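Local coordinates for ABC transporter substrate-binding protein (Rhizobium radiobacter, PDB 6TFS) that probably serves as the solute-binding component of an ABC importer, and here holds a sugar-derived glutamate conjugate in the cleft of a family 5 periplasmic-binding-protein fold, at residues D14-D19 with T26-L31; E249-H254 with T458-T463; S298-F303 with P390-Y395; T333-Q338 with Q363-A368. One frame throughout, in Å; residues are numbered along the deposited sequence.

Contact 1 of 4, residues D14-D19 with T26-L31; sequences DVTTLD and TSDRTL. With N7T ((2~{S})-2-[[(3~{S},4~{R},5~{R})-3,4,5,6-tetrakis(oxidanyl)-2-oxidanylidene-hexyl]amino]pentanedioic acid), chain C.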
# COMPACT_ATOMS: atom_id res chain seq x y z
N ASP A 14 8.34 8.34 11.86
CA ASP A 14 9.28 7.31 12.31
C ASP A 14 9.14 5.99 11.57
O ASP A 14 8.22 5.81 10.77
CB ASP A 14 8.98 7.04 13.82
CG ASP A 14 10.15 6.61 14.69
OD1 ASP A 14 11.25 6.36 14.14
OD2 ASP A 14 9.97 6.53 15.91
N VAL A 15 10.04 5.05 11.86
CA VAL A 15 9.95 3.69 11.36
C VAL A 15 9.10 2.94 12.36
O VAL A 15 9.37 3.03 13.56
CB VAL A 15 11.29 2.93 11.27
CG1 VAL A 15 11.39 2.17 9.97
CG2 VAL A 15 12.49 3.82 11.52
N THR A 16 8.14 2.15 11.90
CA THR A 16 7.36 1.32 12.82
C THR A 16 7.98 -0.07 12.79
O THR A 16 8.35 -0.61 13.81
CB THR A 16 5.86 1.34 12.46
OG1 THR A 16 5.41 2.69 12.44
CG2 THR A 16 5.01 0.49 13.42
N THR A 17 8.10 -0.65 11.59
CA THR A 17 8.67 -1.98 11.43
C THR A 17 9.32 -2.16 10.07
O THR A 17 8.76 -1.75 9.04
CB THR A 17 7.61 -3.09 11.72
OG1 THR A 17 8.18 -4.36 11.40
CG2 THR A 17 6.29 -2.90 10.95
N LEU A 18 10.46 -2.85 10.06
CA LEU A 18 11.16 -3.20 8.83
C LEU A 18 11.09 -4.71 8.57
O LEU A 18 11.82 -5.23 7.72
CB LEU A 18 12.59 -2.62 8.76
CG LEU A 18 12.66 -1.09 8.77
CD1 LEU A 18 14.10 -0.59 8.82
CD2 LEU A 18 11.89 -0.49 7.60
N ASP A 19 10.19 -5.41 9.28
CA ASP A 19 9.85 -6.81 8.99
C ASP A 19 8.84 -6.65 7.83
O ASP A 19 7.82 -5.98 8.01
CB ASP A 19 9.20 -7.51 10.20
CG ASP A 19 8.74 -8.96 9.96
OD1 ASP A 19 8.53 -9.35 8.78
OD2 ASP A 19 8.59 -9.69 10.95
N THR A 26 3.31 3.71 4.06
CA THR A 26 4.10 4.02 2.87
C THR A 26 5.59 4.09 3.20
O THR A 26 6.39 3.49 2.50
CB THR A 26 3.61 5.30 2.19
OG1 THR A 26 2.35 5.02 1.59
CG2 THR A 26 4.59 5.82 1.11
N SER A 27 5.95 4.79 4.30
CA SER A 27 7.34 4.95 4.71
C SER A 27 8.04 3.62 5.03
O SER A 27 9.14 3.39 4.53
CB SER A 27 7.45 5.95 5.85
OG SER A 27 8.81 6.28 6.08
N ASP A 28 7.39 2.73 5.81
CA ASP A 28 7.97 1.42 6.13
C ASP A 28 8.12 0.56 4.85
O ASP A 28 9.18 -0.05 4.66
CB ASP A 28 7.14 0.68 7.20
CG ASP A 28 7.26 1.21 8.63
OD1 ASP A 28 7.98 2.23 8.85
OD2 ASP A 28 6.61 0.64 9.53
N ARG A 29 7.09 0.57 3.96
CA ARG A 29 7.09 -0.16 2.68
C ARG A 29 8.19 0.33 1.75
O ARG A 29 8.79 -0.48 1.05
CB ARG A 29 5.73 -0.05 1.98
CG ARG A 29 4.58 -0.77 2.69
CD ARG A 29 3.37 -0.62 1.82
NE ARG A 29 2.14 -1.13 2.42
CZ ARG A 29 1.70 -2.38 2.30
NH1 ARG A 29 2.41 -3.28 1.64
NH2 ARG A 29 0.53 -2.72 2.83
N THR A 30 8.45 1.65 1.75
CA THR A 30 9.50 2.26 0.95
C THR A 30 10.88 1.74 1.40
O THR A 30 11.66 1.28 0.57
CB THR A 30 9.42 3.79 1.02
OG1 THR A 30 8.12 4.22 0.60
CG2 THR A 30 10.49 4.47 0.18
N LEU A 31 11.17 1.81 2.73
CA LEU A 31 12.43 1.33 3.29
C LEU A 31 12.63 -0.16 3.00
O LEU A 31 13.71 -0.56 2.59
CB LEU A 31 12.53 1.63 4.79
CG LEU A 31 12.80 3.08 5.18
CD1 LEU A 31 12.34 3.37 6.61
CD2 LEU A 31 14.28 3.43 5.00
OAN N7T C . -4.56 12.53 0.40
CAM N7T C . -4.57 11.25 0.97
CAL N7T C . -3.19 10.66 0.80
OAT N7T C . -2.27 11.31 1.66
CAK N7T C . -3.20 9.14 1.04
OAS N7T C . -3.90 8.48 0.00
CAJ N7T C . -1.80 8.56 1.14
OAR N7T C . -1.05 8.74 -0.02
CAI N7T C . -1.75 7.05 1.35
OAQ N7T C . -2.50 6.27 0.75
CAH N7T C . -0.62 6.54 2.26
N N7T C . -0.37 5.12 2.07
CA N7T C . -1.03 4.31 3.07
C N7T C . -0.65 4.67 4.49
O N7T C . 0.53 4.86 4.81
CB N7T C . -0.76 2.85 2.77
CG N7T C . -1.64 1.89 3.63
CD N7T C . -1.56 0.44 3.26
OE1 N7T C . -2.29 -0.37 3.87
OE2 N7T C . -0.80 0.01 2.35
OXT N7T C . -1.56 4.78 5.35
O HOH W 1 9.14 4.50 8.19
O HOH W 2 5.78 4.08 10.10
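Asp28, in the first turn of helix 26-35, offers its carboxylate to two successive backbone N-H groups of the loop 14-19, making hydrogen bonds that tie the loop following the first strand of this periplasmic-binding-protein fold to the helix after it. Thr16 N reaches Asp28 OD1 at 3.1 Å, using the syn lone pair in a nearly straight bond of 167°. Thr17 N comes to Asp28 OD2 at 2.9 Å from well above the carboxylate plane. With its CG anti to the carbonyl carbon (chi1 -73°), Asp28 swings the acid across Thr16 and Thr17 at about a right angle. Two waters donate to Asp28 OD1 and to the carbonyl of Asp14; one of them accepts from Ser27 OG, the other from Thr16 OG1. Beneath this polar layer, Leu31 CD1 lies 3.7 Å from Val15 CG1, and its CB meets Leu18 CD2; strands 170-176 and 180-185 cover these aliphatic groups. Arg29 NE and NH2 both make weak bonds to the single oxygen OE2 of the ligand; NE also bonds Thr24 O, and NH1 turns to Ser143. At the helix start, Thr26 N donates to ligand O at 3.1 Å, while Thr26 OG1 accepts from the ligand amine N at 2.8 Å.

Contact 2 of 4, residues E249-H254 with T458-T463; sequences ELNLLH and TENLGT. With N7T ((2~{S})-2-[[(3~{S},4~{R},5~{R})-3,4,5,6-tetrakis(oxidanyl)-2-oxidanylidene-hexyl]amino]pentanedioic acid), chain C.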
# COMPACT_ATOMS: atom_id res chain seq x y z
N GLU A 249 -3.22 5.73 -5.14
CA GLU A 249 -3.78 5.16 -3.91
C GLU A 249 -5.19 5.66 -3.73
O GLU A 249 -5.42 6.87 -3.76
CB GLU A 249 -2.90 5.48 -2.69
CG GLU A 249 -1.54 4.80 -2.75
CD GLU A 249 -0.64 5.24 -1.61
OE1 GLU A 249 -0.14 6.38 -1.66
OE2 GLU A 249 -0.48 4.46 -0.65
N LEU A 250 -6.15 4.73 -3.57
CA LEU A 250 -7.55 5.10 -3.39
C LEU A 250 -7.92 5.40 -1.93
O LEU A 250 -7.66 4.59 -1.04
CB LEU A 250 -8.48 4.02 -3.99
CG LEU A 250 -10.00 4.21 -3.78
CD1 LEU A 250 -10.54 5.50 -4.43
CD2 LEU A 250 -10.76 3.00 -4.25
N ASN A 251 -8.58 6.54 -1.72
CA ASN A 251 -9.08 6.97 -0.42
C ASN A 251 -10.56 6.71 -0.35
O ASN A 251 -11.30 7.05 -1.28
CB ASN A 251 -8.81 8.44 -0.18
CG ASN A 251 -7.38 8.83 -0.35
OD1 ASN A 251 -6.54 8.54 0.50
ND2 ASN A 251 -7.06 9.55 -1.40
N LEU A 252 -10.99 6.07 0.74
CA LEU A 252 -12.40 5.76 0.99
C LEU A 252 -12.75 6.07 2.43
O LEU A 252 -11.89 5.97 3.32
CB LEU A 252 -12.70 4.26 0.75
CG LEU A 252 -12.54 3.71 -0.67
CD1 LEU A 252 -11.41 2.69 -0.71
CD2 LEU A 252 -13.84 3.08 -1.16
N LEU A 253 -14.03 6.38 2.68
CA LEU A 253 -14.58 6.48 4.02
C LEU A 253 -15.20 5.11 4.28
O LEU A 253 -16.22 4.78 3.68
CB LEU A 253 -15.64 7.59 4.17
CG LEU A 253 -15.13 9.03 4.13
CD1 LEU A 253 -16.29 10.00 3.87
CD2 LEU A 253 -14.35 9.40 5.40
N HIS A 254 -14.56 4.29 5.12
CA HIS A 254 -15.05 2.95 5.48
C HIS A 254 -15.92 3.13 6.72
O HIS A 254 -15.44 3.56 7.77
CB HIS A 254 -13.88 1.99 5.76
CG HIS A 254 -13.01 1.75 4.57
ND1 HIS A 254 -13.28 0.75 3.66
CD2 HIS A 254 -11.89 2.42 4.17
CE1 HIS A 254 -12.32 0.82 2.76
NE2 HIS A 254 -11.46 1.81 3.03
N THR A 458 -11.24 10.16 -3.84
CA THR A 458 -10.30 10.27 -4.94
C THR A 458 -9.17 9.28 -4.77
O THR A 458 -8.89 8.81 -3.66
CB THR A 458 -9.71 11.69 -4.99
OG1 THR A 458 -9.29 12.04 -3.66
CG2 THR A 458 -10.70 12.72 -5.52
N GLU A 459 -8.53 8.97 -5.87
CA GLU A 459 -7.31 8.19 -5.86
C GLU A 459 -6.19 9.18 -6.24
O GLU A 459 -6.42 10.12 -7.00
CB GLU A 459 -7.37 6.96 -6.76
CG GLU A 459 -7.42 7.24 -8.25
CD GLU A 459 -7.58 6.02 -9.13
OE1 GLU A 459 -7.72 4.89 -8.60
OE2 GLU A 459 -7.57 6.20 -10.37
N ASN A 460 -5.01 8.99 -5.67
CA ASN A 460 -3.90 9.89 -5.95
C ASN A 460 -2.64 9.17 -6.31
O ASN A 460 -2.23 8.26 -5.60
CB ASN A 460 -3.61 10.87 -4.79
CG ASN A 460 -3.86 10.33 -3.39
OD1 ASN A 460 -4.87 10.65 -2.76
ND2 ASN A 460 -2.96 9.50 -2.88
N LEU A 461 -1.98 9.64 -7.38
CA LEU A 461 -0.66 9.14 -7.78
C LEU A 461 0.34 9.66 -6.73
O LEU A 461 0.07 10.67 -6.08
CB LEU A 461 -0.28 9.70 -9.17
CG LEU A 461 -1.12 9.22 -10.38
CD1 LEU A 461 -0.85 10.10 -11.60
CD2 LEU A 461 -0.85 7.72 -10.70
N GLY A 462 1.45 8.95 -6.56
CA GLY A 462 2.51 9.35 -5.65
C GLY A 462 3.21 10.57 -6.22
O GLY A 462 3.42 10.64 -7.43
N THR A 463 3.48 11.56 -5.39
CA THR A 463 4.14 12.81 -5.85
C THR A 463 5.45 13.02 -5.10
O THR A 463 5.47 13.03 -3.87
CB THR A 463 3.24 14.03 -5.67
OG1 THR A 463 2.81 14.05 -4.30
CG2 THR A 463 2.07 14.03 -6.62
OAN N7T C . -4.56 12.53 0.40
CAM N7T C . -4.57 11.25 0.97
CAL N7T C . -3.19 10.66 0.80
OAT N7T C . -2.27 11.31 1.66
CAK N7T C . -3.20 9.14 1.04
OAS N7T C . -3.90 8.48 0.00
CAJ N7T C . -1.80 8.56 1.14
OAR N7T C . -1.05 8.74 -0.02
CAI N7T C . -1.75 7.05 1.35
OAQ N7T C . -2.50 6.27 0.75
CAH N7T C . -0.62 6.54 2.26
N N7T C . -0.37 5.12 2.07
CA N7T C . -1.03 4.31 3.07
C N7T C . -0.65 4.67 4.49
O N7T C . 0.53 4.86 4.81
CB N7T C . -0.76 2.85 2.77
CG N7T C . -1.64 1.89 3.63
CD N7T C . -1.56 0.44 3.26
OE1 N7T C . -2.29 -0.37 3.87
OE2 N7T C . -0.80 0.01 2.35
OXT N7T C . -1.56 4.78 5.35
O HOH W 3 -0.06 8.22 -3.55
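This is a buried antiparallel strand pair, 249-254 with 458-463, inside the mixed sheet, and three of its polar side chains grip the ligand. Glu249 and Asn460 form a hydrogen-bonded pair, with Glu249 N to Asn460 O at 2.8 Å and the return bond from Asn460 N to Glu249 O. One step on, Leu250 and Glu459 are a non-hydrogen-bonded pair. Thr458 O takes two donors from opposite faces of its plane, Asn251 N and Asn251 ND2, both at 3.0 Å. The same Asn251 ND2 also gives a bond of 2.8 Å to Asn460 OD1, which lies in the Asn251 amide plane; the two amide planes stand 40° apart. In this periplasmic-binding-protein fold, strands 240-255 and 454-467 thus supply Glu249, Asn251 and Asn460 to the ligand site. With ND2 held by Thr458 O and Asn460 OD1, Asn251 OD1 is directed at the ligand and accepts from its hydroxyl OAS at 2.7 Å. Asn460 ND2 donates to that same OAS, so the hydroxyl is held between the two amides. Glu249 divides its carboxylate, OE1 accepting from ligand OAR at 3.0 Å and OE2 from the ligand amine N at 2.8 Å. A water bridges Glu249 OE1 and Asn460 ND2.

Contact 3 of 4, residues S298-F303 with P390-Y395; sequences SNNLGF and PIADYY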
# COMPACT_ATOMS: atom_id res chain seq x y z
N SER A 298 -9.01 2.31 -9.87
CA SER A 298 -9.37 2.25 -11.29
C SER A 298 -8.43 1.41 -12.17
O SER A 298 -8.87 0.94 -13.21
CB SER A 298 -9.53 3.65 -11.86
OG SER A 298 -8.27 4.29 -12.00
N ASN A 299 -7.17 1.21 -11.75
CA ASN A 299 -6.19 0.43 -12.52
C ASN A 299 -6.34 -1.10 -12.30
O ASN A 299 -5.57 -1.88 -12.85
CB ASN A 299 -4.75 0.89 -12.17
CG ASN A 299 -4.20 0.33 -10.86
OD1 ASN A 299 -4.90 -0.17 -9.98
ND2 ASN A 299 -2.90 0.41 -10.72
N ASN A 300 -7.29 -1.51 -11.45
CA ASN A 300 -7.49 -2.93 -11.18
C ASN A 300 -8.13 -3.70 -12.31
O ASN A 300 -9.09 -3.24 -12.91
CB ASN A 300 -8.35 -3.15 -9.93
CG ASN A 300 -7.64 -3.02 -8.61
OD1 ASN A 300 -7.85 -3.81 -7.71
ND2 ASN A 300 -6.81 -2.00 -8.43
N LEU A 301 -7.65 -4.93 -12.52
CA LEU A 301 -8.30 -5.86 -13.42
C LEU A 301 -9.59 -6.23 -12.66
O LEU A 301 -9.52 -6.62 -11.50
CB LEU A 301 -7.43 -7.12 -13.66
CG LEU A 301 -8.08 -8.24 -14.49
CD1 LEU A 301 -8.19 -7.85 -15.96
CD2 LEU A 301 -7.31 -9.53 -14.36
N GLY A 302 -10.74 -6.05 -13.31
CA GLY A 302 -12.04 -6.32 -12.70
C GLY A 302 -12.76 -5.07 -12.21
O GLY A 302 -13.89 -5.17 -11.72
N PHE A 303 -12.12 -3.88 -12.37
CA PHE A 303 -12.68 -2.58 -11.98
C PHE A 303 -14.03 -2.32 -12.64
O PHE A 303 -14.19 -2.55 -13.84
CB PHE A 303 -11.70 -1.43 -12.32
CG PHE A 303 -12.24 -0.04 -12.02
CD1 PHE A 303 -12.38 0.40 -10.70
CD2 PHE A 303 -12.63 0.81 -13.05
CE1 PHE A 303 -12.89 1.67 -10.43
CE2 PHE A 303 -13.15 2.07 -12.78
CZ PHE A 303 -13.27 2.50 -11.46
N PRO A 390 -2.70 -4.84 -8.71
CA PRO A 390 -3.90 -4.45 -9.48
C PRO A 390 -4.78 -5.57 -10.06
O PRO A 390 -5.16 -5.54 -11.23
CB PRO A 390 -3.33 -3.55 -10.58
CG PRO A 390 -1.95 -4.03 -10.77
CD PRO A 390 -1.46 -4.43 -9.41
N ILE A 391 -5.19 -6.51 -9.18
CA ILE A 391 -6.17 -7.56 -9.44
C ILE A 391 -7.23 -7.33 -8.35
O ILE A 391 -6.89 -7.31 -7.17
CB ILE A 391 -5.54 -8.99 -9.41
CG1 ILE A 391 -4.60 -9.21 -10.63
CG2 ILE A 391 -6.64 -10.06 -9.37
CD1 ILE A 391 -3.64 -10.39 -10.47
N ALA A 392 -8.51 -7.13 -8.76
CA ALA A 392 -9.64 -6.82 -7.87
C ALA A 392 -9.71 -7.68 -6.60
O ALA A 392 -10.03 -7.14 -5.53
CB ALA A 392 -10.96 -6.89 -8.62
N ASP A 393 -9.36 -8.98 -6.70
CA ASP A 393 -9.35 -9.91 -5.56
C ASP A 393 -8.62 -9.37 -4.32
O ASP A 393 -9.11 -9.58 -3.21
CB ASP A 393 -8.77 -11.28 -5.95
CG ASP A 393 -8.74 -12.26 -4.79
OD1 ASP A 393 -9.82 -12.50 -4.17
OD2 ASP A 393 -7.65 -12.77 -4.47
N TYR A 394 -7.47 -8.68 -4.50
CA TYR A 394 -6.67 -8.14 -3.40
C TYR A 394 -7.45 -7.09 -2.63
O TYR A 394 -7.70 -7.30 -1.45
CB TYR A 394 -5.36 -7.52 -3.91
CG TYR A 394 -4.28 -8.53 -4.19
CD1 TYR A 394 -4.19 -9.15 -5.43
CD2 TYR A 394 -3.31 -8.82 -3.23
CE1 TYR A 394 -3.18 -10.07 -5.71
CE2 TYR A 394 -2.28 -9.72 -3.51
CZ TYR A 394 -2.22 -10.34 -4.75
OH TYR A 394 -1.22 -11.23 -5.04
N TYR A 395 -7.85 -6.00 -3.30
CA TYR A 395 -8.60 -4.92 -2.67
C TYR A 395 -9.93 -5.40 -2.09
O TYR A 395 -10.25 -5.05 -0.95
CB TYR A 395 -8.81 -3.76 -3.64
CG TYR A 395 -8.61 -2.41 -2.99
CD1 TYR A 395 -7.35 -1.83 -2.92
CD2 TYR A 395 -9.68 -1.71 -2.43
CE1 TYR A 395 -7.16 -0.57 -2.37
CE2 TYR A 395 -9.50 -0.46 -1.83
CZ TYR A 395 -8.23 0.11 -1.82
OH TYR A 395 -8.03 1.34 -1.25
O HOH W 4 -6.23 -4.65 -5.71
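Leu301 and Ile391 are joined by a single backbone bridge where the loop 298-303 runs past the entry to helix 392-400. Leu301 N donates to Pro390 O at 2.9 Å in an almost straight bond of 172°, and Ala392 N returns one to Leu301 O at 3.0 Å. The loop then closes a type II beta turn from Asn300 to Phe303. Gly302 takes a positive phi of 100° in that turn, and its CA lies 4.3 Å from Ala392 CB. Around this pairing the side chains meet mainly through Asn299, Asn300 and Pro390. The Pro390 ring sets CB 3.6 Å from Asn299 O and 3.8 Å from Asn299 OD1. Asn300 ND2 donates to Asn299 OD1, steadying both amides beside the proline. A chi1 of -80° holds Asn300 CG beside its own backbone N and puts OD1 over the helix start, 3.5 Å from Ala392 CA. A water lies 2.7 Å from Asn300 OD1 and accepts from Tyr395 N, probably linking the Asn300 side chain to the first turn of the helix. The Tyr395 side chain itself is about 8 Å from the ligand; it stacks on Phe399 within its own helix and touches Leu250 and Leu252 of strand 240-255. Helix 434-451 packs on this region: its Trp441 touches Leu301, Ile391 and Ala392, and its Gln445 binds Gly302 O.

Contact 4 of 4, residues T333-Q338 with Q363-A368; sequences TMVASQ and QPVEHA. With N7T ((2~{S})-2-[[(3~{S},4~{R},5~{R})-3,4,5,6-tetrakis(oxidanyl)-2-oxidanylidene-hexyl]amino]pentanedioic acid), chain C; SO4 (sulfate ion), chain E.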
# COMPACT_ATOMS: atom_id res chain seq x y z
N THR A 333 -17.67 11.50 15.38
CA THR A 333 -16.29 11.76 15.78
C THR A 333 -15.41 10.72 15.11
O THR A 333 -15.53 9.54 15.39
CB THR A 333 -16.12 11.80 17.31
OG1 THR A 333 -16.98 12.80 17.84
CG2 THR A 333 -14.68 12.11 17.72
N MSE A 334 -14.54 11.18 14.23
CA MSE A 334 -13.63 10.29 13.51
C MSE A 334 -12.19 10.45 14.00
O MSE A 334 -11.68 11.57 14.07
CB MSE A 334 -13.76 10.54 11.99
CG MSE A 334 -12.86 9.68 11.11
SE MSE A 334 -13.23 9.94 9.16
CE MSE A 334 -11.86 11.31 8.81
N VAL A 335 -11.53 9.33 14.31
CA VAL A 335 -10.11 9.29 14.66
C VAL A 335 -9.39 9.46 13.30
O VAL A 335 -9.60 8.65 12.39
CB VAL A 335 -9.69 7.98 15.41
CG1 VAL A 335 -8.24 8.08 15.90
CG2 VAL A 335 -10.65 7.67 16.57
N ALA A 336 -8.68 10.57 13.14
CA ALA A 336 -8.07 10.94 11.86
C ALA A 336 -6.55 10.96 11.88
O ALA A 336 -5.94 11.57 12.76
CB ALA A 336 -8.60 12.29 11.40
N SER A 337 -5.94 10.34 10.87
CA SER A 337 -4.49 10.32 10.73
C SER A 337 -3.91 11.73 10.51
O SER A 337 -4.50 12.56 9.81
CB SER A 337 -4.10 9.45 9.54
OG SER A 337 -2.73 9.64 9.25
N GLN A 338 -2.71 11.96 11.08
CA GLN A 338 -1.96 13.21 10.92
C GLN A 338 -0.95 13.16 9.75
O GLN A 338 -0.17 14.10 9.57
CB GLN A 338 -1.30 13.67 12.23
CG GLN A 338 -2.32 14.27 13.20
CD GLN A 338 -1.68 14.74 14.49
OE1 GLN A 338 -0.85 14.06 15.09
NE2 GLN A 338 -2.04 15.94 14.93
N GLN A 363 -10.53 13.81 15.46
CA GLN A 363 -9.63 13.53 16.58
C GLN A 363 -8.26 13.21 15.93
O GLN A 363 -8.07 12.09 15.46
CB GLN A 363 -10.20 12.34 17.38
CG GLN A 363 -9.43 11.97 18.65
CD GLN A 363 -9.88 10.65 19.24
OE1 GLN A 363 -11.05 10.27 19.16
NE2 GLN A 363 -8.95 9.92 19.85
N PRO A 364 -7.34 14.20 15.81
CA PRO A 364 -6.05 13.92 15.13
C PRO A 364 -5.09 13.05 15.94
O PRO A 364 -4.90 13.25 17.13
CB PRO A 364 -5.47 15.32 14.85
CG PRO A 364 -6.52 16.32 15.32
CD PRO A 364 -7.39 15.60 16.29
N VAL A 365 -4.50 12.05 15.27
CA VAL A 365 -3.55 11.10 15.88
C VAL A 365 -2.41 10.85 14.87
O VAL A 365 -2.68 10.70 13.67
CB VAL A 365 -4.25 9.74 16.26
CG1 VAL A 365 -3.25 8.71 16.81
CG2 VAL A 365 -5.40 9.95 17.26
N GLU A 366 -1.16 10.74 15.38
CA GLU A 366 0.02 10.38 14.58
C GLU A 366 -0.30 9.09 13.76
O GLU A 366 -0.91 8.15 14.28
CB GLU A 366 1.26 10.22 15.50
CG GLU A 366 2.57 9.89 14.78
CD GLU A 366 2.72 8.45 14.32
OE1 GLU A 366 2.31 7.54 15.08
OE2 GLU A 366 3.21 8.24 13.19
N HIS A 367 0.06 9.11 12.46
CA HIS A 367 -0.22 8.09 11.43
C HIS A 367 -0.05 6.62 11.87
O HIS A 367 -1.01 5.86 11.77
CB HIS A 367 0.60 8.39 10.17
CG HIS A 367 0.21 7.57 8.98
ND1 HIS A 367 -1.08 7.58 8.48
CD2 HIS A 367 0.98 6.77 8.20
CE1 HIS A 367 -1.06 6.81 7.41
NE2 HIS A 367 0.16 6.29 7.21
N ALA A 368 1.14 6.24 12.35
CA ALA A 368 1.44 4.87 12.80
C ALA A 368 0.58 4.44 14.00
O ALA A 368 0.08 3.31 13.99
CB ALA A 368 2.92 4.70 13.11
OAN N7T C . -4.56 12.53 0.40
CAM N7T C . -4.57 11.25 0.97
CAL N7T C . -3.19 10.66 0.80
OAT N7T C . -2.27 11.31 1.66
CAK N7T C . -3.20 9.14 1.04
OAS N7T C . -3.90 8.48 0.00
CAJ N7T C . -1.80 8.56 1.14
OAR N7T C . -1.05 8.74 -0.02
CAI N7T C . -1.75 7.05 1.35
OAQ N7T C . -2.50 6.27 0.75
CAH N7T C . -0.62 6.54 2.26
N N7T C . -0.37 5.12 2.07
CA N7T C . -1.03 4.31 3.07
C N7T C . -0.65 4.67 4.49
O N7T C . 0.53 4.86 4.81
CB N7T C . -0.76 2.85 2.77
CG N7T C . -1.64 1.89 3.63
CD N7T C . -1.56 0.44 3.26
OE1 N7T C . -2.29 -0.37 3.87
OE2 N7T C . -0.80 0.01 2.35
OXT N7T C . -1.56 4.78 5.35
S SO4 E . -19.61 9.68 18.77
O1 SO4 E . -18.82 9.33 19.96
O2 SO4 E . -19.27 11.03 18.34
O3 SO4 E . -19.29 8.76 17.68
O4 SO4 E . -21.04 9.62 19.09
O HOH W 5 -2.24 14.10 17.78
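His367 faces Ser337 across the C-terminal end of a parallel strand pair and carries the contact on to the ligand. Its CB lies 3.7 Å from Ser337 OG. CG is anti to the backbone N (chi1 -170°), which lays the ring between serine and ligand: ND1 shares a hydrogen bond of 2.7 Å with Ser337 OG, either being able to donate. CD2 is 3.9 Å from ligand O, and CE1 sits beside ligand OXT at 2.9 Å. At the far edge, NE2 donates to ligand carboxylate O at 2.8 Å with an angle of 162°. Ser337 OG also receives Leu339 N, so the serine is itself positioned as a second shell. Behind the ring, backbone bonds such as Ala336 N to Gln363 O pair the strands, and Gln338 N extends the pairing to Val365 O. Val335 CG1 packs against Val365 CG2 at 3.7 Å on one face. On the other, Gln338 lies across Pro364, its NE2 3.5 Å from Pro364 CB. Glu366 N-caps helix 367-374. Strands 330-337 and 358-365 with helix 340-353 make a beta-alpha-beta unit, with Leu342 of that helix touching both Ser337 and His367 and helix 367-374 packing Met373 on Val335 and Val365.

In the fold
Contacts 1, 2 and 4 share the one ligand site but reach it from different elements: a helix start, a pair of antiparallel strands and the end of a parallel pair. Contact 2 is fully buried and lies nearest the chain centre, whereas contacts 1 and 4 are only partly buried; contact 3 is mostly buried, with an exposed rim at Asn299 and Leu301. Contact 3 makes no ligand contact and is held by backbone bonds around a turn, yet a probable Glu459–Ser298 hydrogen bond joins it to contact 2. Contact 1 relies on a carboxylate gripping loop amides; contacts 2 and 4 are strand pairings that differ in direction. Thr16 touches Ala368, bringing contacts 1 and 4 together.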